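Local coordinates for protein aldehyde dehydrogenase (Listeria monocytogenes, PDB 3K9D) that probably oxidises an aldehyde or oxo substrate, with NAD or NADP as electron acceptor, at residues A[274-287]-A[314-327]. Sequence-based numbering, arbitrary orientation.
Sequences QGAHFLSDAEAVQL and AGLTVPADARVLIA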
ATOM      1  N   GLN A 274      41.436  -8.960  10.627  1.00 15.05           N
ATOM      2  CA  GLN A 274      40.482  -8.107  11.328  1.00 11.90           C
ATOM      3  C   GLN A 274      39.581  -8.852  12.325  1.00 20.99           C
ATOM      4  O   GLN A 274      38.650  -8.269  12.891  1.00 19.11           O
ATOM      5  CB  GLN A 274      39.629  -7.354  10.305  1.00 13.45           C
ATOM      6  CG  GLN A 274      40.364  -6.254   9.561  1.00 16.15           C
ATOM      7  CD  GLN A 274      39.417  -5.292   8.844  1.00 18.02           C
ATOM      8  OE1 GLN A 274      38.449  -4.807   9.421  1.00 19.50           O
ATOM      9  NE2 GLN A 274      39.721  -4.989   7.601  1.00 11.03           N
ATOM     10  N   GLY A 275      39.846 -10.140  12.520  1.00 15.73           N
ATOM     11  CA  GLY A 275      39.248 -10.895  13.636  1.00 15.72           C
ATOM     12  C   GLY A 275      38.263 -12.000  13.303  1.00 20.12           C
ATOM     13  O   GLY A 275      37.701 -12.620  14.208  1.00 26.18           O
ATOM     14  N   ALA A 276      38.046 -12.252  12.012  1.00 28.64           N
ATOM     15  CA  ALA A 276      37.163 -13.341  11.574  1.00 19.28           C
ATOM     16  C   ALA A 276      37.809 -14.723  11.704  1.00 24.42           C
ATOM     17  O   ALA A 276      39.006 -14.905  11.432  1.00 20.27           O
ATOM     18  CB  ALA A 276      36.699 -13.107  10.153  1.00 19.72           C
ATOM     19  N   HIS A 277      36.994 -15.682  12.142  1.00 21.34           N
ATOM     20  CA  HIS A 277      37.382 -17.067  12.282  1.00 14.68           C
ATOM     21  C   HIS A 277      36.647 -17.960  11.300  1.00 20.04           C
ATOM     22  O   HIS A 277      35.421 -18.092  11.349  1.00 18.12           O
ATOM     23  CB  HIS A 277      37.112 -17.563  13.703  1.00 20.14           C
ATOM     24  CG  HIS A 277      37.684 -18.915  13.986  1.00 23.76           C
ATOM     25  ND1 HIS A 277      39.034 -19.184  13.905  1.00 21.02           N
ATOM     26  CD2 HIS A 277      37.095 -20.070  14.379  1.00 21.82           C
ATOM     27  CE1 HIS A 277      39.252 -20.446  14.226  1.00 25.15           C
ATOM     28  NE2 HIS A 277      38.092 -21.001  14.533  1.00 17.68           N
ATOM     29  N   PHE A 278      37.426 -18.578  10.419  1.00 10.12           N
ATOM     30  CA  PHE A 278      36.927 -19.481   9.405  1.00 16.73           C
ATOM     31  C   PHE A 278      36.830 -20.881   9.990  1.00 17.61           C
ATOM     32  O   PHE A 278      37.791 -21.407  10.572  1.00 17.61           O
ATOM     33  CB  PHE A 278      37.840 -19.455   8.178  1.00 13.51           C
ATOM     34  CG  PHE A 278      37.681 -18.219   7.339  1.00 19.15           C
ATOM     35  CD1 PHE A 278      36.826 -18.220   6.242  1.00 18.90           C
ATOM     36  CD2 PHE A 278      38.370 -17.051   7.649  1.00 21.83           C
ATOM     37  CE1 PHE A 278      36.669 -17.080   5.463  1.00 17.76           C
ATOM     38  CE2 PHE A 278      38.217 -15.907   6.883  1.00 20.77           C
ATOM     39  CZ  PHE A 278      37.365 -15.924   5.785  1.00 15.22           C
ATOM     40  N   LEU A 279      35.644 -21.456   9.861  1.00 19.26           N
ATOM     41  CA  LEU A 279      35.353 -22.768  10.381  1.00 15.32           C
ATOM     42  C   LEU A 279      35.916 -23.792   9.426  1.00 24.97           C
ATOM     43  O   LEU A 279      36.006 -23.531   8.224  1.00 20.80           O
ATOM     44  CB  LEU A 279      33.838 -22.947  10.520  1.00 13.52           C
ATOM     45  CG  LEU A 279      33.194 -22.046  11.571  1.00 17.94           C
ATOM     46  CD1 LEU A 279      31.725 -22.367  11.678  1.00 21.82           C
ATOM     47  CD2 LEU A 279      33.876 -22.254  12.919  1.00 15.33           C
ATOM     48  N   SER A 280      36.286 -24.955   9.963  1.00 20.03           N
ATOM     49  CA  SER A 280      36.718 -26.079   9.149  1.00 21.72           C
ATOM     50  C   SER A 280      35.460 -26.735   8.601  1.00 18.36           C
ATOM     51  O   SER A 280      34.367 -26.430   9.061  1.00 20.54           O
ATOM     52  CB  SER A 280      37.514 -27.072   9.997  1.00 22.09           C
ATOM     53  OG  SER A 280      36.644 -27.948  10.683  1.00 16.68           O
ATOM     54  N   ASP A 281      35.612 -27.627   7.625  1.00 20.11           N
ATOM     55  CA  ASP A 281      34.473 -28.382   7.084  1.00 25.41           C
ATOM     56  C   ASP A 281      33.644 -29.041   8.192  1.00 22.06           C
ATOM     57  O   ASP A 281      32.426 -28.852   8.249  1.00 19.33           O
ATOM     58  CB  ASP A 281      34.944 -29.424   6.056  1.00 33.16           C
ATOM     59  CG  ASP A 281      33.816 -30.331   5.581  1.00 41.70           C
ATOM     60  OD1 ASP A 281      32.897 -29.846   4.883  1.00 43.72           O
ATOM     61  OD2 ASP A 281      33.848 -31.533   5.917  1.00 51.52           O
ATOM     62  N   ALA A 282      34.309 -29.768   9.089  1.00 19.98           N
ATOM     63  CA  ALA A 282      33.632 -30.474  10.181  1.00 17.56           C
ATOM     64  C   ALA A 282      32.936 -29.522  11.167  1.00 14.62           C
ATOM     65  O   ALA A 282      31.810 -29.783  11.593  1.00 19.76           O
ATOM     66  CB  ALA A 282      34.605 -31.406  10.909  1.00 25.28           C
ATOM     67  N   GLU A 283      33.595 -28.414  11.507  1.00 20.98           N
ATOM     68  CA  GLU A 283      33.003 -27.402  12.387  1.00 17.93           C
ATOM     69  C   GLU A 283      31.804 -26.718  11.732  1.00 23.49           C
ATOM     70  O   GLU A 283      30.823 -26.431  12.404  1.00 18.30           O
ATOM     71  CB  GLU A 283      34.027 -26.328  12.745  1.00 18.79           C
ATOM     72  CG  GLU A 283      35.199 -26.839  13.559  1.00 24.54           C
ATOM     73  CD  GLU A 283      36.225 -25.773  13.815  1.00 28.71           C
ATOM     74  OE1 GLU A 283      36.576 -25.035  12.872  1.00 18.11           O
ATOM     75  OE2 GLU A 283      36.678 -25.676  14.967  1.00 27.32           O
ATOM     76  N   ALA A 284      31.914 -26.441  10.427  1.00 25.40           N
ATOM     77  CA  ALA A 284      30.826 -25.853   9.648  1.00 21.82           C
ATOM     78  C   ALA A 284      29.624 -26.791   9.594  1.00 15.97           C
ATOM     79  O   ALA A 284      28.494 -26.343   9.703  1.00 25.21           O
ATOM     80  CB  ALA A 284      31.296 -25.516   8.248  1.00 14.42           C
ATOM     81  N   VAL A 285      29.881 -28.085   9.425  1.00 19.08           N
ATOM     82  CA  VAL A 285      28.826 -29.106   9.456  1.00 23.70           C
ATOM     83  C   VAL A 285      28.183 -29.216  10.843  1.00 23.39           C
ATOM     84  O   VAL A 285      26.954 -29.324  10.957  1.00 22.86           O
ATOM     85  CB  VAL A 285      29.356 -30.487   8.993  1.00 25.75           C
ATOM     86  CG1 VAL A 285      28.365 -31.598   9.320  1.00 25.16           C
ATOM     87  CG2 VAL A 285      29.633 -30.473   7.504  1.00 23.96           C
ATOM     88  N   GLN A 286      29.010 -29.173  11.890  1.00 19.03           N
ATOM     89  CA  GLN A 286      28.530 -29.243  13.268  1.00 21.23           C
ATOM     90  C   GLN A 286      27.612 -28.084  13.613  1.00 18.61           C
ATOM     91  O   GLN A 286      26.546 -28.293  14.165  1.00 19.52           O
ATOM     92  CB  GLN A 286      29.694 -29.291  14.258  1.00 18.44           C
ATOM     93  CG  GLN A 286      29.290 -29.744  15.656  1.00 31.29           C
ATOM     94  CD  GLN A 286      30.474 -30.194  16.498  1.00 46.63           C
ATOM     95  OE1 GLN A 286      30.340 -30.428  17.704  1.00 45.62           O
ATOM     96  NE2 GLN A 286      31.638 -30.324  15.865  1.00 35.91           N
ATOM     97  N   LEU A 287      28.037 -26.863  13.272  1.00 21.49           N
ATOM     98  CA  LEU A 287      27.241 -25.661  13.515  1.00 18.64           C
ATOM     99  C   LEU A 287      25.975 -25.657  12.648  1.00 24.75           C
ATOM    100  O   LEU A 287      24.918 -25.225  13.100  1.00 22.15           O
ATOM    101  CB  LEU A 287      28.091 -24.394  13.291  1.00 12.02           C
ATOM    102  CG  LEU A 287      27.446 -23.024  13.516  1.00 23.57           C
ATOM    103  CD1 LEU A 287      26.979 -22.851  14.947  1.00 21.53           C
ATOM    104  CD2 LEU A 287      28.347 -21.884  13.100  1.00 15.02           C
ATOM    105  N   ALA A 314      27.067 -24.990  20.255  1.00 17.37           N
ATOM    106  CA  ALA A 314      27.289 -25.924  19.153  1.00 17.99           C
ATOM    107  C   ALA A 314      28.437 -26.884  19.436  1.00 17.05           C
ATOM    108  O   ALA A 314      28.747 -27.750  18.609  1.00 21.67           O
ATOM    109  CB  ALA A 314      27.543 -25.163  17.858  1.00 11.92           C
ATOM    110  N   GLY A 315      29.071 -26.717  20.598  1.00 17.19           N
ATOM    111  CA  GLY A 315      30.181 -27.567  21.012  1.00 21.92           C
ATOM    112  C   GLY A 315      31.447 -27.309  20.221  1.00 26.66           C
ATOM    113  O   GLY A 315      32.270 -28.207  20.048  1.00 24.34           O
ATOM    114  N   LEU A 316      31.593 -26.079  19.725  1.00 25.44           N
ATOM    115  CA  LEU A 316      32.798 -25.659  19.017  1.00 22.60           C
ATOM    116  C   LEU A 316      33.761 -25.001  19.994  1.00 28.44           C
ATOM    117  O   LEU A 316      33.341 -24.441  21.018  1.00 24.56           O
ATOM    118  CB  LEU A 316      32.458 -24.664  17.898  1.00 18.79           C
ATOM    119  CG  LEU A 316      31.522 -25.000  16.724  1.00 19.05           C
ATOM    120  CD1 LEU A 316      31.617 -23.886  15.698  1.00 19.17           C
ATOM    121  CD2 LEU A 316      31.826 -26.343  16.058  1.00 24.68           C
ATOM    122  N   THR A 317      35.049 -25.085  19.669  1.00 20.63           N
ATOM    123  CA  THR A 317      36.113 -24.396  20.395  1.00 23.37           C
ATOM    124  C   THR A 317      36.725 -23.396  19.427  1.00 14.56           C
ATOM    125  O   THR A 317      37.310 -23.777  18.416  1.00 19.54           O
ATOM    126  CB  THR A 317      37.217 -25.376  20.908  1.00 22.46           C
ATOM    127  OG1 THR A 317      36.641 -26.310  21.832  1.00 21.56           O
ATOM    128  CG2 THR A 317      38.324 -24.613  21.604  1.00 22.53           C
ATOM    129  N   VAL A 318      36.601 -22.123  19.777  1.00 17.56           N
ATOM    130  CA  VAL A 318      36.839 -20.997  18.877  1.00 18.53           C
ATOM    131  C   VAL A 318      37.636 -19.967  19.680  1.00 16.72           C
ATOM    132  O   VAL A 318      37.314 -19.763  20.847  1.00 22.26           O
ATOM    133  CB  VAL A 318      35.446 -20.415  18.438  1.00 27.23           C
ATOM    134  CG1 VAL A 318      35.537 -18.982  17.982  1.00 28.84           C
ATOM    135  CG2 VAL A 318      34.789 -21.292  17.369  1.00 16.45           C
ATOM    136  N   PRO A 319      38.680 -19.321  19.080  1.00 17.51           N
ATOM    137  CA  PRO A 319      39.474 -18.311  19.814  1.00 21.26           C
ATOM    138  C   PRO A 319      38.632 -17.192  20.452  1.00 20.15           C
ATOM    139  O   PRO A 319      37.651 -16.744  19.853  1.00 20.80           O
ATOM    140  CB  PRO A 319      40.401 -17.739  18.735  1.00 24.52           C
ATOM    141  CG  PRO A 319      40.557 -18.846  17.753  1.00 20.86           C
ATOM    142  CD  PRO A 319      39.189 -19.500  17.705  1.00 26.24           C
ATOM    143  N   ALA A 320      39.003 -16.771  21.664  1.00 15.56           N
ATOM    144  CA  ALA A 320      38.288 -15.703  22.399  1.00 18.83           C
ATOM    145  C   ALA A 320      38.099 -14.356  21.669  1.00 17.19           C
ATOM    146  O   ALA A 320      37.164 -13.604  21.963  1.00 19.91           O
ATOM    147  CB  ALA A 320      38.946 -15.473  23.771  1.00 20.91           C
ATOM    148  N   ASP A 321      39.001 -14.051  20.744  1.00 19.59           N
ATOM    149  CA  ASP A 321      38.968 -12.794  19.996  1.00 29.38           C
ATOM    150  C   ASP A 321      38.249 -12.907  18.647  1.00 22.28           C
ATOM    151  O   ASP A 321      38.290 -11.976  17.843  1.00 23.08           O
ATOM    152  CB  ASP A 321      40.391 -12.272  19.776  1.00 23.64           C
ATOM    153  CG  ASP A 321      41.220 -13.179  18.888  1.00 34.09           C
ATOM    154  OD1 ASP A 321      40.898 -14.375  18.763  1.00 41.27           O
ATOM    155  OD2 ASP A 321      42.204 -12.690  18.307  1.00 32.76           O
ATOM    156  N   ALA A 322      37.623 -14.054  18.391  1.00 16.82           N
ATOM    157  CA  ALA A 322      36.881 -14.237  17.138  1.00 17.97           C
ATOM    158  C   ALA A 322      35.629 -13.356  17.123  1.00 14.78           C
ATOM    159  O   ALA A 322      34.824 -13.395  18.055  1.00 20.07           O
ATOM    160  CB  ALA A 322      36.531 -15.696  16.923  1.00 16.84           C
ATOM    161  N   ARG A 323      35.505 -12.555  16.062  1.00 18.67           N
ATOM    162  CA  ARG A 323      34.442 -11.565  15.896  1.00 18.74           C
ATOM    163  C   ARG A 323      33.227 -12.107  15.150  1.00 15.34           C
ATOM    164  O   ARG A 323      32.102 -11.677  15.415  1.00 22.84           O
ATOM    165  CB  ARG A 323      34.967 -10.340  15.154  1.00 14.83           C
ATOM    166  CG  ARG A 323      36.005  -9.512  15.933  1.00 23.43           C
ATOM    167  CD  ARG A 323      36.241  -8.155  15.266  1.00 24.79           C
ATOM    168  NE  ARG A 323      35.035  -7.323  15.295  1.00 21.77           N
ATOM    169  CZ  ARG A 323      34.854  -6.210  14.585  1.00 27.97           C
ATOM    170  NH1 ARG A 323      35.793  -5.768  13.764  1.00 19.66           N
ATOM    171  NH2 ARG A 323      33.711  -5.538  14.683  1.00 28.64           N
ATOM    172  N   VAL A 324      33.469 -13.033  14.223  1.00 14.18           N
ATOM    173  CA  VAL A 324      32.421 -13.713  13.435  1.00 21.88           C
ATOM    174  C   VAL A 324      32.909 -15.117  13.079  1.00 18.80           C
ATOM    175  O   VAL A 324      34.122 -15.372  12.978  1.00 20.14           O
ATOM    176  CB  VAL A 324      32.041 -13.000  12.072  1.00 23.49           C
ATOM    177  CG1 VAL A 324      31.250 -11.690  12.258  1.00 21.15           C
ATOM    178  CG2 VAL A 324      33.263 -12.798  11.186  1.00 18.44           C
ATOM    179  N   LEU A 325      31.959 -16.016  12.863  1.00 17.08           N
ATOM    180  CA  LEU A 325      32.254 -17.346  12.393  1.00 16.09           C
ATOM    181  C   LEU A 325      31.863 -17.409  10.939  1.00 13.54           C
ATOM    182  O   LEU A 325      30.753 -17.020  10.578  1.00 13.33           O
ATOM    183  CB  LEU A 325      31.505 -18.395  13.226  1.00 20.36           C
ATOM    184  CG  LEU A 325      31.880 -18.420  14.717  1.00 20.65           C
ATOM    185  CD1 LEU A 325      30.986 -19.394  15.482  1.00 21.83           C
ATOM    186  CD2 LEU A 325      33.367 -18.755  14.923  1.00  6.80           C
ATOM    187  N   ILE A 326      32.799 -17.862  10.103  1.00 15.65           N
ATOM    188  CA  ILE A 326      32.590 -17.950   8.659  1.00 19.35           C
ATOM    189  C   ILE A 326      32.735 -19.386   8.132  1.00 18.98           C
ATOM    190  O   ILE A 326      33.758 -20.054   8.339  1.00 13.95           O
ATOM    191  CB  ILE A 326      33.524 -16.980   7.885  1.00 19.56           C
ATOM    192  CG1 ILE A 326      33.528 -15.597   8.534  1.00 13.18           C
ATOM    193  CG2 ILE A 326      33.103 -16.863   6.404  1.00 19.99           C
ATOM    194  CD1 ILE A 326      34.225 -14.498   7.714  1.00  9.19           C
ATOM    195  N   ALA A 327      31.686 -19.845   7.455  1.00 16.08           N
ATOM    196  CA  ALA A 327      31.638 -21.164   6.860  1.00 19.32           C
ATOM    197  C   ALA A 327      31.606 -21.018   5.356  1.00 22.55           C
ATOM    198  O   ALA A 327      30.741 -20.330   4.816  1.00 20.94           O
ATOM    199  CB  ALA A 327      30.396 -21.898   7.326  1.00 14.75           C
TER
HETATM  200  O   HOH W   1      35.844 -26.954  17.427  1.00 15.60           O
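H277 bonds through N and O to V324 and I326, the two residues flanking its partner L325, as in a parallel ladder. Strand 276-278, at the border of a seven-stranded parallel sheet, helix 281-291 and neighbouring strand 324-328 belong to a beta-alpha-beta crossover of this aldehyde dehydrogenase-family protein. H277 N donates to V324 O (3.0 Å), I326 N to H277 O (2.9 Å), and L279 N continues the ladder to I326 O (2.8 Å). Just ahead of it R323 N reaches G275 O. G275, whose positive phi suits glycine, ends helix 261-273 in a Schellman motif.

Apolar contacts line both faces. I326 CB lies over one face of the F278 ring, and I326 CD1 is 3.7 Å from A276 CB; small A276 also admits V324 CG2. Helix 261-273 packs on the same face through F271, which touches A276 and F278. On the other face, H277 CG lies anti to the backbone N (chi1 -171°), which carries the imidazole over the 317-322 loop. There P319 CD makes a CH-pi contact over the ring centre (3.6 Å to the centroid), while L325 CD2 meets the ring edge in plane. L279 CD2 and L316 CD1 carry this apolar layer to helix 281-291, where L287 meets A314.

Polar links hold that helix's start. S280 and E283 form a capping box, S280 N donating to E283 OE1 and E283 N to S280 OG. E283 OE2 accepts from a water that in turn accepts from T317 N.

Directional bonding thus fixes the strand register, though V324 N is buried without a partner, while hydrophobic packing and one water seat helix 281-291 against the incoming loop.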